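Local atomic coordinates of replicative DNA helicase (Helicobacter pylori, PDB entry 3GXV), a protein that probably unwinds double-stranded DNA at the replication fork as an ATP-driven hexameric helicase, and interacts with primase through its N-terminal domain. Residues H26-V31 with E50-L55; N65-K70 with A84-S89; H32-P37 with A96-I101. All coordinates share one frame; numbering follows the deposited sequence.

Contact 1. Residues H26-V31 with E50-L55; sequences HKIEEV and EIALKL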
loop_
_atom_site.group_PDB
_atom_site.type_symbol
_atom_site.label_atom_id
_atom_site.label_comp_id
_atom_site.label_asym_id
_atom_site.label_seq_id
_atom_site.Cartn_x
_atom_site.Cartn_y
_atom_site.Cartn_z
ATOM N N HIS B 26 -6.767 2.759 3.118
ATOM C CA HIS B 26 -7.785 2.591 4.147
ATOM C C HIS B 26 -9.186 2.816 3.582
ATOM O O HIS B 26 -10.167 2.295 4.113
ATOM C CB HIS B 26 -7.529 3.551 5.320
ATOM C CG HIS B 26 -8.071 4.937 5.112
ATOM N ND1 HIS B 26 -9.415 5.233 5.199
ATOM C CD2 HIS B 26 -7.444 6.107 4.851
ATOM C CE1 HIS B 26 -9.593 6.526 5.005
ATOM N NE2 HIS B 26 -8.411 7.081 4.791
ATOM N N LYS B 27 -9.274 3.579 2.496
ATOM C CA LYS B 27 -10.560 3.872 1.875
ATOM C C LYS B 27 -11.212 2.638 1.288
ATOM O O LYS B 27 -12.380 2.682 0.878
ATOM C CB LYS B 27 -10.404 4.917 0.767
ATOM C CG LYS B 27 -10.369 6.377 1.234
ATOM C CD LYS B 27 -10.128 7.306 0.052
ATOM C CE LYS B 27 -10.168 8.779 0.445
ATOM N NZ LYS B 27 -11.554 9.270 0.664
ATOM N N ILE B 28 -10.473 1.534 1.261
ATOM C CA ILE B 28 -10.993 0.305 0.676
ATOM C C ILE B 28 -12.083 -0.322 1.533
ATOM O O ILE B 28 -12.937 -1.050 1.034
ATOM C CB ILE B 28 -9.849 -0.724 0.419
ATOM C CG1 ILE B 28 -10.326 -1.794 -0.569
ATOM C CG2 ILE B 28 -9.417 -1.383 1.723
ATOM C CD1 ILE B 28 -9.237 -2.774 -0.988
ATOM N N GLU B 29 -12.060 -0.020 2.824
ATOM C CA GLU B 29 -13.056 -0.559 3.750
ATOM C C GLU B 29 -14.405 0.100 3.479
ATOM O O GLU B 29 -15.443 -0.566 3.413
ATOM C CB GLU B 29 -12.609 -0.291 5.188
ATOM C CG GLU B 29 -11.193 -0.786 5.454
ATOM C CD GLU B 29 -10.553 -0.156 6.675
ATOM O OE1 GLU B 29 -9.343 -0.389 6.890
ATOM O OE2 GLU B 29 -11.255 0.569 7.414
ATOM N N GLU B 30 -14.371 1.415 3.304
ATOM C CA GLU B 30 -15.574 2.179 3.043
ATOM C C GLU B 30 -16.177 1.784 1.690
ATOM O O GLU B 30 -17.369 1.480 1.593
ATOM C CB GLU B 30 -15.244 3.672 3.077
ATOM C CG GLU B 30 -14.690 4.158 4.428
ATOM C CD GLU B 30 -13.166 4.135 4.514
ATOM O OE1 GLU B 30 -12.518 4.929 3.800
ATOM O OE2 GLU B 30 -12.614 3.332 5.296
ATOM N N VAL B 31 -15.342 1.776 0.655
ATOM C CA VAL B 31 -15.768 1.415 -0.690
ATOM C C VAL B 31 -16.371 0.014 -0.742
ATOM O O VAL B 31 -17.377 -0.200 -1.415
ATOM C CB VAL B 31 -14.582 1.484 -1.670
ATOM C CG1 VAL B 31 -15.015 1.030 -3.069
ATOM C CG2 VAL B 31 -14.044 2.912 -1.713
ATOM N N GLU B 50 -10.606 -6.804 -6.580
ATOM C CA GLU B 50 -10.499 -8.121 -5.978
ATOM C C GLU B 50 -9.117 -8.338 -5.373
ATOM O O GLU B 50 -8.989 -8.693 -4.201
ATOM C CB GLU B 50 -10.767 -9.162 -7.059
ATOM C CG GLU B 50 -11.198 -10.547 -6.605
ATOM C CD GLU B 50 -11.355 -11.472 -7.801
ATOM O OE1 GLU B 50 -10.323 -11.960 -8.307
ATOM O OE2 GLU B 50 -12.502 -11.681 -8.259
ATOM N N ILE B 51 -8.081 -8.125 -6.181
ATOM C CA ILE B 51 -6.712 -8.301 -5.712
ATOM C C ILE B 51 -6.428 -7.335 -4.567
ATOM O O ILE B 51 -5.688 -7.662 -3.634
ATOM C CB ILE B 51 -5.691 -8.069 -6.849
ATOM C CG1 ILE B 51 -5.864 -9.135 -7.940
ATOM C CG2 ILE B 51 -4.279 -8.128 -6.291
ATOM C CD1 ILE B 51 -5.197 -8.780 -9.274
ATOM N N ALA B 52 -7.028 -6.151 -4.630
ATOM C CA ALA B 52 -6.824 -5.149 -3.593
ATOM C C ALA B 52 -7.449 -5.626 -2.292
ATOM O O ALA B 52 -6.825 -5.556 -1.235
ATOM C CB ALA B 52 -7.427 -3.808 -4.019
ATOM N N LEU B 53 -8.684 -6.117 -2.377
ATOM C CA LEU B 53 -9.388 -6.626 -1.202
ATOM C C LEU B 53 -8.532 -7.694 -0.540
ATOM O O LEU B 53 -8.414 -7.733 0.680
ATOM C CB LEU B 53 -10.738 -7.231 -1.598
ATOM C CG LEU B 53 -11.781 -6.273 -2.182
ATOM C CD1 LEU B 53 -13.033 -7.066 -2.566
ATOM C CD2 LEU B 53 -12.112 -5.174 -1.175
ATOM N N LYS B 54 -7.939 -8.560 -1.362
ATOM C CA LYS B 54 -7.080 -9.632 -0.862
ATOM C C LYS B 54 -5.804 -9.080 -0.214
ATOM O O LYS B 54 -5.406 -9.537 0.855
ATOM C CB LYS B 54 -6.723 -10.603 -1.996
ATOM C CG LYS B 54 -5.606 -11.578 -1.652
ATOM C CD LYS B 54 -5.590 -12.808 -2.550
ATOM C CE LYS B 54 -5.635 -12.472 -4.035
ATOM N NZ LYS B 54 -6.970 -11.963 -4.465
ATOM N N LEU B 55 -5.182 -8.091 -0.851
ATOM C CA LEU B 55 -3.965 -7.481 -0.321
ATOM C C LEU B 55 -4.187 -6.767 1.004
ATOM O O LEU B 55 -3.284 -6.697 1.831
ATOM C CB LEU B 55 -3.383 -6.476 -1.317
ATOM C CG LEU B 55 -2.672 -7.000 -2.562
ATOM C CD1 LEU B 55 -2.240 -5.821 -3.441
ATOM C CD2 LEU B 55 -1.467 -7.848 -2.138
#
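In the all-helical N-terminal domain of this DnaB-type helicase, I28 of the short helix 27-32 packs against A52 and L53 of helix 43-57. The two backbones come nearest at I28 and L53, with 7.4 Å from CA to CA, a spacing bridged mainly by the isoleucine. Its CB points toward the other helix, and CG1 lies anti to the backbone N (chi1 -162°) with CD1 extended beyond it (chi2 175°), an extended branch whose end reaches helix 43-57. CD1 of I28 stands 3.7 Å from CB of A52 and 3.6 Å from the backbone C of the same residue, touching main chain as well as methyl. L53 meets the isoleucine from another quarter: its side chain lies at a slant to that of I28, and its CD2 comes within 3.7 Å of I28 CD1 and 3.9 Å of I28 CG1. A52 is small enough for the terminal methyl to settle against the helix backbone, while CD2 of L53 touches the outer branch at both CG1 and CD1. The side chain of I28 also touches F49 and H56 of helix 43-57, I21 of helix 3-23 and I62, which places it in the domain core. On the same short segment, H26 and K27 bind E119 of the second subunit, K27 through a salt bridge. Between the two segments the contact is purely apolar, burying 119 Å² in total; its hold therefore rests on van der Waals fit and removal of carbon from water, while H26 NE2 and K27 NZ are held by E119 of the second subunit.

Contact 2. Residues N65-K70 with A84-S89; sequences NFIRQK and AIFAAS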
loop_
_atom_site.group_PDB
_atom_site.type_symbol
_atom_site.label_atom_id
_atom_site.label_comp_id
_atom_site.label_asym_id
_atom_site.label_seq_id
_atom_site.Cartn_x
_atom_site.Cartn_y
_atom_site.Cartn_z
ATOM N N ASN B 65 3.522 -2.188 -7.377
ATOM C CA ASN B 65 4.338 -3.386 -7.141
ATOM C C ASN B 65 3.511 -4.601 -6.746
ATOM O O ASN B 65 3.450 -5.573 -7.481
ATOM C CB ASN B 65 5.406 -3.108 -6.066
ATOM C CG ASN B 65 6.070 -4.381 -5.539
ATOM O OD1 ASN B 65 6.259 -5.346 -6.273
ATOM N ND2 ASN B 65 6.443 -4.374 -4.262
ATOM N N PHE B 66 2.859 -4.546 -5.596
ATOM C CA PHE B 66 2.083 -5.688 -5.144
ATOM C C PHE B 66 0.854 -6.067 -5.960
ATOM O O PHE B 66 0.451 -7.233 -5.966
ATOM C CB PHE B 66 1.720 -5.478 -3.690
ATOM C CG PHE B 66 2.921 -5.426 -2.791
ATOM C CD1 PHE B 66 3.677 -6.570 -2.562
ATOM C CD2 PHE B 66 3.327 -4.225 -2.216
ATOM C CE1 PHE B 66 4.813 -6.522 -1.778
ATOM C CE2 PHE B 66 4.463 -4.170 -1.431
ATOM C CZ PHE B 66 5.210 -5.320 -1.211
ATOM N N ILE B 67 0.262 -5.102 -6.662
ATOM C CA ILE B 67 -0.913 -5.415 -7.460
ATOM C C ILE B 67 -0.473 -6.345 -8.567
ATOM O O ILE B 67 -1.169 -7.295 -8.901
ATOM C CB ILE B 67 -1.551 -4.151 -8.083
ATOM C CG1 ILE B 67 -2.228 -3.317 -7.000
ATOM C CG2 ILE B 67 -2.555 -4.549 -9.147
ATOM C CD1 ILE B 67 -3.366 -4.030 -6.300
ATOM N N ARG B 68 0.703 -6.081 -9.116
ATOM C CA ARG B 68 1.223 -6.898 -10.198
ATOM C C ARG B 68 1.793 -8.211 -9.680
ATOM O O ARG B 68 1.834 -9.202 -10.406
ATOM C CB ARG B 68 2.295 -6.138 -10.961
ATOM C CG ARG B 68 1.829 -4.820 -11.550
ATOM C CD ARG B 68 2.625 -4.518 -12.807
ATOM N NE ARG B 68 3.039 -3.125 -12.922
ATOM C CZ ARG B 68 2.212 -2.089 -12.871
ATOM N NH1 ARG B 68 0.912 -2.279 -12.698
ATOM N NH2 ARG B 68 2.687 -0.856 -13.013
ATOM N N GLN B 69 2.249 -8.216 -8.432
ATOM C CA GLN B 69 2.786 -9.433 -7.846
ATOM C C GLN B 69 1.644 -10.372 -7.466
ATOM O O GLN B 69 1.755 -11.581 -7.620
ATOM C CB GLN B 69 3.619 -9.119 -6.595
ATOM C CG GLN B 69 5.053 -8.697 -6.867
ATOM C CD GLN B 69 5.912 -8.715 -5.608
ATOM O OE1 GLN B 69 5.976 -9.723 -4.906
ATOM N NE2 GLN B 69 6.580 -7.603 -5.322
ATOM N N LYS B 70 0.539 -9.809 -6.986
ATOM C CA LYS B 70 -0.607 -10.612 -6.559
ATOM C C LYS B 70 -1.612 -10.955 -7.665
ATOM O O LYS B 70 -2.693 -11.474 -7.388
ATOM C CB LYS B 70 -1.336 -9.914 -5.408
ATOM C CG LYS B 70 -2.069 -10.867 -4.481
ATOM C CD LYS B 70 -1.080 -11.731 -3.695
ATOM C CE LYS B 70 -1.789 -12.857 -2.977
ATOM N NZ LYS B 70 -2.490 -13.733 -3.954
ATOM N N ALA B 84 -4.042 2.741 -16.716
ATOM C CA ALA B 84 -5.276 3.517 -16.765
ATOM C C ALA B 84 -5.686 3.828 -15.333
ATOM O O ALA B 84 -5.997 4.971 -14.984
ATOM C CB ALA B 84 -6.376 2.716 -17.462
ATOM N N ILE B 85 -5.669 2.798 -14.501
ATOM C CA ILE B 85 -6.042 2.944 -13.109
ATOM C C ILE B 85 -5.032 3.766 -12.308
ATOM O O ILE B 85 -5.423 4.695 -11.593
ATOM C CB ILE B 85 -6.242 1.559 -12.476
ATOM C CG1 ILE B 85 -7.418 0.864 -13.176
ATOM C CG2 ILE B 85 -6.488 1.692 -10.980
ATOM C CD1 ILE B 85 -7.443 -0.658 -13.063
ATOM N N PHE B 86 -3.746 3.451 -12.441
ATOM C CA PHE B 86 -2.708 4.176 -11.703
ATOM C C PHE B 86 -2.514 5.635 -12.104
ATOM O O PHE B 86 -2.104 6.455 -11.283
ATOM C CB PHE B 86 -1.362 3.438 -11.810
ATOM C CG PHE B 86 -1.328 2.121 -11.069
ATOM C CD1 PHE B 86 -1.421 2.088 -9.690
ATOM C CD2 PHE B 86 -1.242 0.923 -11.760
ATOM C CE1 PHE B 86 -1.427 0.877 -9.002
ATOM C CE2 PHE B 86 -1.249 -0.299 -11.088
ATOM C CZ PHE B 86 -1.343 -0.323 -9.704
ATOM N N ALA B 87 -2.816 5.966 -13.357
ATOM C CA ALA B 87 -2.640 7.334 -13.839
ATOM C C ALA B 87 -3.836 8.248 -13.572
ATOM O O ALA B 87 -3.682 9.459 -13.498
ATOM C CB ALA B 87 -2.310 7.328 -15.325
ATOM N N ALA B 88 -5.023 7.669 -13.429
ATOM C CA ALA B 88 -6.219 8.455 -13.162
ATOM C C ALA B 88 -6.006 9.271 -11.894
ATOM O O ALA B 88 -5.304 8.839 -10.985
ATOM C CB ALA B 88 -7.423 7.544 -13.009
ATOM N N SER B 89 -6.614 10.450 -11.831
ATOM C CA SER B 89 -6.458 11.337 -10.684
ATOM C C SER B 89 -7.302 11.020 -9.469
ATOM O O SER B 89 -8.525 10.975 -9.533
ATOM C CB SER B 89 -6.736 12.777 -11.110
ATOM O OG SER B 89 -5.944 13.135 -12.230
#
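F86 of helix 79-87 reaches the side chains of I67 and R68 on helix 64-69 with one end of its ring. The helices are well apart here, the closest CA pair, I67 and F86, being separated by 10.6 Å; the F86 side chain covers about half of that distance, and I67 the remainder. CG of F86 stands anti to the carbonyl carbon (chi1 -69°), and CB points toward the other helix, which carries CZ and CE2 to the front. I67 meets the ring at its edge, near the ring plane: I67 CG1 lies 4.1 Å from F86 CZ, and I67 CB is only slightly farther from the same atom, at 4.2 Å. The isoleucine and the ring run past each other in opposite senses, a glancing apolar contact.

R68 arrives by a longer route. Its CB is not aimed at F86, but the chain bends at chi3 (-138°) and brings NH1 to 3.3 Å from F86 CE2, with F86 CD2 at 4.0 Å. The guanidinium and ring planes are 79° apart and NH1 approaches obliquely. The strongest polar partner of R68 is E64, which takes NH2 in a salt bridge one turn earlier on the same helix; E79 adds a long, weak ion pair at NE. I67 also packs on F48 and L55 of helix 43-57, while N65 and Q69 each make a hydrogen bond to Q11 of the second subunit. The arrangement is helix-to-helix packing in which F86 meets I67 and R68, within the helical DnaB N-terminal domain and beside its subunit interface.

Contact 3. Residues H32-P37 with A96-I101; sequences HSVLEP and AYVEEI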
loop_
_atom_site.group_PDB
_atom_site.type_symbol
_atom_site.label_atom_id
_atom_site.label_comp_id
_atom_site.label_asym_id
_atom_site.label_seq_id
_atom_site.Cartn_x
_atom_site.Cartn_y
_atom_site.Cartn_z
ATOM N N HIS B 32 -15.755 -0.926 -0.023
ATOM C CA HIS B 32 -16.204 -2.323 0.016
ATOM C C HIS B 32 -17.522 -2.475 0.777
ATOM O O HIS B 32 -18.218 -3.484 0.637
ATOM C CB HIS B 32 -15.131 -3.199 0.677
ATOM C CG HIS B 32 -15.381 -4.674 0.554
ATOM N ND1 HIS B 32 -14.713 -5.601 1.329
ATOM C CD2 HIS B 32 -16.192 -5.379 -0.259
ATOM C CE1 HIS B 32 -15.109 -6.817 0.991
ATOM N NE2 HIS B 32 -16.003 -6.712 0.031
ATOM N N SER B 33 -17.861 -1.475 1.585
ATOM C CA SER B 33 -19.098 -1.518 2.357
ATOM C C SER B 33 -20.282 -1.233 1.445
ATOM O O SER B 33 -21.436 -1.235 1.884
ATOM C CB SER B 33 -19.059 -0.488 3.484
ATOM O OG SER B 33 -20.194 -0.608 4.316
ATOM N N VAL B 34 -19.981 -0.986 0.171
ATOM C CA VAL B 34 -20.998 -0.691 -0.830
ATOM C C VAL B 34 -20.708 -1.387 -2.163
ATOM O O VAL B 34 -21.598 -1.533 -2.989
ATOM C CB VAL B 34 -21.111 0.852 -1.055
ATOM C CG1 VAL B 34 -21.891 1.165 -2.340
ATOM C CG2 VAL B 34 -21.814 1.499 0.145
ATOM N N LEU B 35 -19.479 -1.851 -2.355
ATOM C CA LEU B 35 -19.104 -2.483 -3.612
ATOM C C LEU B 35 -18.380 -3.818 -3.551
ATOM O O LEU B 35 -17.485 -4.019 -2.744
ATOM C CB LEU B 35 -18.239 -1.518 -4.426
ATOM C CG LEU B 35 -18.856 -0.212 -4.938
ATOM C CD1 LEU B 35 -17.763 0.695 -5.465
ATOM C CD2 LEU B 35 -19.870 -0.512 -6.027
ATOM N N GLU B 36 -18.786 -4.729 -4.424
ATOM C CA GLU B 36 -18.139 -6.026 -4.561
ATOM C C GLU B 36 -17.458 -5.935 -5.930
ATOM O O GLU B 36 -17.812 -5.080 -6.739
ATOM C CB GLU B 36 -19.172 -7.159 -4.578
ATOM C CG GLU B 36 -19.883 -7.405 -3.259
ATOM C CD GLU B 36 -18.930 -7.558 -2.089
ATOM O OE1 GLU B 36 -17.779 -7.999 -2.298
ATOM O OE2 GLU B 36 -19.341 -7.251 -0.953
ATOM N N PRO B 37 -16.472 -6.803 -6.208
ATOM C CA PRO B 37 -15.805 -6.742 -7.522
ATOM C C PRO B 37 -16.829 -6.840 -8.666
ATOM O O PRO B 37 -16.809 -6.047 -9.620
ATOM C CB PRO B 37 -14.855 -7.936 -7.483
ATOM C CG PRO B 37 -14.487 -8.024 -6.013
ATOM C CD PRO B 37 -15.822 -7.792 -5.319
ATOM N N ALA B 96 -19.888 9.864 -3.815
ATOM C CA ALA B 96 -20.892 9.864 -4.879
ATOM C C ALA B 96 -20.547 8.850 -5.965
ATOM O O ALA B 96 -21.412 8.080 -6.398
ATOM C CB ALA B 96 -21.013 11.242 -5.481
ATOM N N TYR B 97 -19.288 8.866 -6.397
ATOM C CA TYR B 97 -18.789 7.957 -7.417
ATOM C C TYR B 97 -19.102 6.498 -7.043
ATOM O O TYR B 97 -19.662 5.743 -7.840
ATOM C CB TYR B 97 -17.273 8.132 -7.565
ATOM C CG TYR B 97 -16.811 9.260 -8.467
ATOM C CD1 TYR B 97 -17.660 10.310 -8.823
ATOM C CD2 TYR B 97 -15.517 9.259 -8.987
ATOM C CE1 TYR B 97 -17.227 11.326 -9.687
ATOM C CE2 TYR B 97 -15.074 10.263 -9.843
ATOM C CZ TYR B 97 -15.931 11.288 -10.193
ATOM O OH TYR B 97 -15.489 12.250 -11.064
ATOM N N VAL B 98 -18.730 6.107 -5.830
ATOM C CA VAL B 98 -18.969 4.753 -5.360
ATOM C C VAL B 98 -20.443 4.391 -5.442
ATOM O O VAL B 98 -20.778 3.301 -5.896
ATOM C CB VAL B 98 -18.459 4.582 -3.919
ATOM C CG1 VAL B 98 -18.837 3.219 -3.376
ATOM C CG2 VAL B 98 -16.959 4.727 -3.906
ATOM N N GLU B 99 -21.315 5.304 -5.009
ATOM C CA GLU B 99 -22.761 5.087 -5.061
ATOM C C GLU B 99 -23.241 5.105 -6.515
ATOM O O GLU B 99 -24.275 4.517 -6.846
ATOM C CB GLU B 99 -23.521 6.164 -4.277
ATOM C CG GLU B 99 -25.029 5.911 -4.244
ATOM C CD GLU B 99 -25.857 7.119 -3.815
ATOM O OE1 GLU B 99 -27.099 6.986 -3.748
ATOM O OE2 GLU B 99 -25.278 8.193 -3.553
ATOM N N GLU B 100 -22.502 5.795 -7.378
ATOM C CA GLU B 100 -22.864 5.856 -8.786
ATOM C C GLU B 100 -22.523 4.500 -9.390
ATOM O O GLU B 100 -23.304 3.921 -10.155
ATOM C CB GLU B 100 -22.082 6.965 -9.498
ATOM C CG GLU B 100 -22.587 7.247 -10.903
ATOM C CD GLU B 100 -21.971 8.488 -11.520
ATOM O OE1 GLU B 100 -21.753 9.484 -10.796
ATOM O OE2 GLU B 100 -21.720 8.468 -12.742
ATOM N N ILE B 101 -21.347 3.994 -9.035
ATOM C CA ILE B 101 -20.890 2.696 -9.522
ATOM C C ILE B 101 -21.868 1.605 -9.098
ATOM O O ILE B 101 -22.191 0.709 -9.873
ATOM C CB ILE B 101 -19.482 2.384 -8.976
ATOM C CG1 ILE B 101 -18.452 3.221 -9.739
ATOM C CG2 ILE B 101 -19.176 0.887 -9.092
ATOM C CD1 ILE B 101 -17.067 3.199 -9.142
#
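L35, in the irregular segment that follows helix 27-32, inserts both of its methyl groups against helix 95-119, where V98 and I101 receive them. The apolar contacts come first. L35 CD1 lies 3.4 Å from V98 CG1, and L35 CD2 lies 3.4 Å from I101 CG2; both carbon pairs are tighter than usual van der Waals contact, evidence of close packing on each branch. The leucine lies at a slant to V98 but nearly at right angles to I101. V98 and I101 are three residues apart, so they offer adjacent points on one helical face, and the forked end of L35 engages both. For V98 this follows from the first torsion: CG1 is anti to the backbone N (chi1 174°), and that is the branch L35 meets. V34 extends the patch, its CG1 resting 3.8 Å from the same V98 CG1, but it is an exposed residue at the margin, whereas L35, V98 and I101 are buried. The two segments bury 199 Å² in total.

Between the two segments the contact is apolar; the polar H32-E36 bond lies within the loop, and V34 O has a weak bond to K102 NZ of helix 95-119. NE2 of H32 donates to OE1 of E36 over 3.2 Å, with an N-H...O angle of 142°. The acceptor is nearly in the imidazole plane; the bond is bent at the hydrogen and, on the syn side of the carboxylate, tilted 28° from its plane. It links H32 and E36, four positions apart, with L35 between them.

Around this contact, helix 3-23 packs on Y97 and E100 through I13, and on I101 through E14, while H32 and P37 rest on L53 of helix 43-57; the loop thus lies between helices 43-57 and 95-119.

In the fold
From the N terminus, helix 3-23 leads into helix 27-32, which contact 1 ties to helix 43-57. Contact 2 opens only after contact 1 has closed, joining helix 64-69 to helix 79-87 across a short connection. Contact 3 starts in the loop at 32-37 and closes 59 residues later on helix 95-119, so it crosses contact 1 and encloses contact 2. Contacts 1 and 2 touch where L55 CD1 lies 3.6 Å from I67 CD1, and contacts 1 and 3 touch where L53 CD2 lies 3.6 Å from H32 ND1. Contacts 2 and 3 remain about 7 Å apart at their nearest atoms; helix 43-57, part of contact 1, touches a segment of each of the other two.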